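Local coordinates for protein aminotransferase class-III (Ochrobactrum anthropi, PDB 5GHG) that probably transfers amino groups between amines and keto compounds as a pyridoxal-phosphate-dependent class-III omega-transaminase, caught here with its cofactor in the aminated form, at residues G182-F186 against V234-Y240. The protein carries 1 engineered substitution. Residues are numbered along the deposited sequence; the frame is centred on the assembly and turned at random.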
loop_
_atom_site.group_PDB
_atom_site.type_symbol
_atom_site.label_atom_id
_atom_site.label_comp_id
_atom_site.label_asym_id
_atom_site.label_seq_id
_atom_site.Cartn_x
_atom_site.Cartn_y
_atom_site.Cartn_z
ATOM N N GLY B 182 -8.790 -17.066 -19.873
ATOM C CA GLY B 182 -8.856 -16.149 -20.994
ATOM C C GLY B 182 -9.500 -14.803 -20.674
ATOM O O GLY B 182 -10.302 -14.645 -19.749
ATOM N N CYS B 183 -9.149 -13.812 -21.493
ATOM C CA CYS B 183 -9.786 -12.494 -21.421
ATOM C C CYS B 183 -11.140 -12.530 -22.140
ATOM O O CYS B 183 -11.189 -12.904 -23.313
ATOM C CB CYS B 183 -8.907 -11.433 -22.065
ATOM S SG CYS B 183 -9.707 -9.813 -22.088
ATOM N N PRO B 184 -12.252 -12.100 -21.482
ATOM C CA PRO B 184 -13.572 -12.128 -22.135
ATOM C C PRO B 184 -13.829 -10.925 -23.030
ATOM O O PRO B 184 -14.794 -10.186 -22.852
ATOM C CB PRO B 184 -14.537 -12.200 -20.939
ATOM C CG PRO B 184 -13.822 -11.521 -19.838
ATOM C CD PRO B 184 -12.346 -11.716 -20.058
ATOM N N HIS B 185 -12.954 -10.716 -24.018
ATOM C CA HIS B 185 -13.071 -9.582 -24.939
ATOM C C HIS B 185 -13.449 -10.101 -26.324
ATOM O O HIS B 185 -12.585 -10.523 -27.092
ATOM C CB HIS B 185 -11.778 -8.773 -25.018
ATOM C CG HIS B 185 -11.936 -7.483 -25.776
ATOM N ND1 HIS B 185 -10.867 -6.729 -26.191
ATOM C CD2 HIS B 185 -13.043 -6.827 -26.200
ATOM C CE1 HIS B 185 -11.303 -5.658 -26.823
ATOM N NE2 HIS B 185 -12.618 -5.692 -26.842
ATOM N N PHE B 186 -14.741 -10.048 -26.639
ATOM C CA PHE B 186 -15.246 -10.683 -27.857
ATOM C C PHE B 186 -14.592 -10.091 -29.109
ATOM O O PHE B 186 -14.195 -10.824 -30.024
ATOM C CB PHE B 186 -16.766 -10.548 -27.900
ATOM C CG PHE B 186 -17.406 -11.172 -29.105
ATOM C CD1 PHE B 186 -17.208 -12.507 -29.403
ATOM C CD2 PHE B 186 -18.248 -10.416 -29.918
ATOM C CE1 PHE B 186 -17.815 -13.091 -30.513
ATOM C CE2 PHE B 186 -18.867 -10.997 -31.034
ATOM C CZ PHE B 186 -18.639 -12.341 -31.326
ATOM N N VAL B 234 -13.005 -3.733 -20.694
ATOM C CA VAL B 234 -13.518 -4.924 -21.371
ATOM C C VAL B 234 -14.830 -5.329 -20.720
ATOM O O VAL B 234 -14.865 -5.719 -19.557
ATOM C CB VAL B 234 -12.506 -6.080 -21.350
ATOM C CG1 VAL B 234 -13.124 -7.316 -21.991
ATOM C CG2 VAL B 234 -11.221 -5.696 -22.090
ATOM N N VAL B 235 -15.919 -5.213 -21.465
ATOM C CA VAL B 235 -17.241 -5.641 -21.008
ATOM C C VAL B 235 -17.384 -7.097 -21.428
ATOM O O VAL B 235 -17.163 -7.425 -22.601
ATOM C CB VAL B 235 -18.358 -4.762 -21.595
ATOM C CG1 VAL B 235 -19.716 -5.199 -21.083
ATOM C CG2 VAL B 235 -18.095 -3.279 -21.285
ATOM N N PRO B 236 -17.723 -7.999 -20.511
ATOM C CA PRO B 236 -17.788 -9.421 -20.867
ATOM C C PRO B 236 -19.004 -9.671 -21.742
ATOM O O PRO B 236 -19.961 -8.896 -21.727
ATOM C CB PRO B 236 -17.920 -10.122 -19.510
ATOM C CG PRO B 236 -18.624 -9.103 -18.635
ATOM C CD PRO B 236 -18.101 -7.748 -19.106
ATOM N N PRO B 237 -18.987 -10.748 -22.530
ATOM C CA PRO B 237 -20.138 -11.028 -23.385
ATOM C C PRO B 237 -21.350 -11.403 -22.551
ATOM O O PRO B 237 -21.250 -11.794 -21.382
ATOM C CB PRO B 237 -19.647 -12.192 -24.259
ATOM C CG PRO B 237 -18.596 -12.845 -23.452
ATOM C CD PRO B 237 -17.942 -11.770 -22.654
ATOM N N LYS B 238 -22.528 -11.246 -23.141
ATOM C CA LYS B 238 -23.718 -11.648 -22.428
ATOM C C LYS B 238 -23.671 -13.152 -22.146
ATOM O O LYS B 238 -23.184 -13.942 -22.973
ATOM C CB LYS B 238 -24.987 -11.271 -23.204
ATOM C CG LYS B 238 -25.015 -11.670 -24.650
ATOM C CD LYS B 238 -26.371 -11.276 -25.265
ATOM C CE LYS B 238 -26.559 -11.822 -26.694
ATOM N NZ LYS B 238 -25.665 -11.144 -27.675
ATOM N N THR B 239 -24.144 -13.525 -20.956
ATOM C CA THR B 239 -24.186 -14.865 -20.392
ATOM C C THR B 239 -22.854 -15.300 -19.791
ATOM O O THR B 239 -22.796 -16.355 -19.151
ATOM C CB THR B 239 -24.659 -15.958 -21.390
ATOM O OG1 THR B 239 -23.644 -16.236 -22.364
ATOM C CG2 THR B 239 -25.959 -15.527 -22.080
ATOM N N TYR B 240 -21.786 -14.515 -19.947
ATOM C CA TYR B 240 -20.489 -14.914 -19.405
ATOM C C TYR B 240 -20.560 -15.174 -17.903
ATOM O O TYR B 240 -20.166 -16.247 -17.422
ATOM C CB TYR B 240 -19.450 -13.826 -19.688
ATOM C CG TYR B 240 -18.117 -14.045 -19.004
ATOM C CD1 TYR B 240 -17.149 -14.866 -19.578
ATOM C CD2 TYR B 240 -17.818 -13.413 -17.800
ATOM C CE1 TYR B 240 -15.922 -15.039 -18.993
ATOM C CE2 TYR B 240 -16.564 -13.573 -17.194
ATOM C CZ TYR B 240 -15.627 -14.388 -17.789
ATOM O OH TYR B 240 -14.383 -14.591 -17.222
HETATM O O HOH W 1 -12.511 -15.876 -18.654
HETATM O O HOH W 2 -16.851 -9.083 -24.830
#
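P184 lays its CB over one face of the Y240 ring, 4.0 Å from the centroid and 22° off the ring normal, a CH-pi contact shifted toward the CE1 side of the rim. P237 CD lies 3.8 Å from P184 CB, and P236 CB meets the same carbon. At the edge of the Y240 ring, in its plane, a water bonded to Y240 OH also donates to G182 O (2.8 Å); the phenol is thus covered on one face by P184, and its oxygen is held by the water and R147 NH1. The H185 ring meets V234 CG2 on one face, 4.1 Å above the plane and again toward the rim, while its ND1 bonds to R149 NH2 and its NE2 to E373 OE1. V234 brings its other methyl, CG1, anti to the backbone N (chi1 177°), against H185 CB at 3.6 Å. A phenylalanine in place of Y240 would probably leave the water on G182 O and R147 NH1 without the phenolic oxygen they share. Direct polar bonds between the two segments are absent; two waters link them, the second donating to V235 O at 2.8 Å and to P184 O at 3.1 Å and accepting from F186 N. P184 sits at the centre of an inverse gamma turn, and L203 of helix 196-214 also touches its ring. Loop-to-loop packing of this kind, proline on tyrosine with bridging waters, joins the connection after edge strand 178-181 to the one leading from strand 219-224 into helix 240-250, at the margin of the seven-stranded mixed sheet characteristic of the large domain in fold-type I pyridoxal-phosphate enzymes.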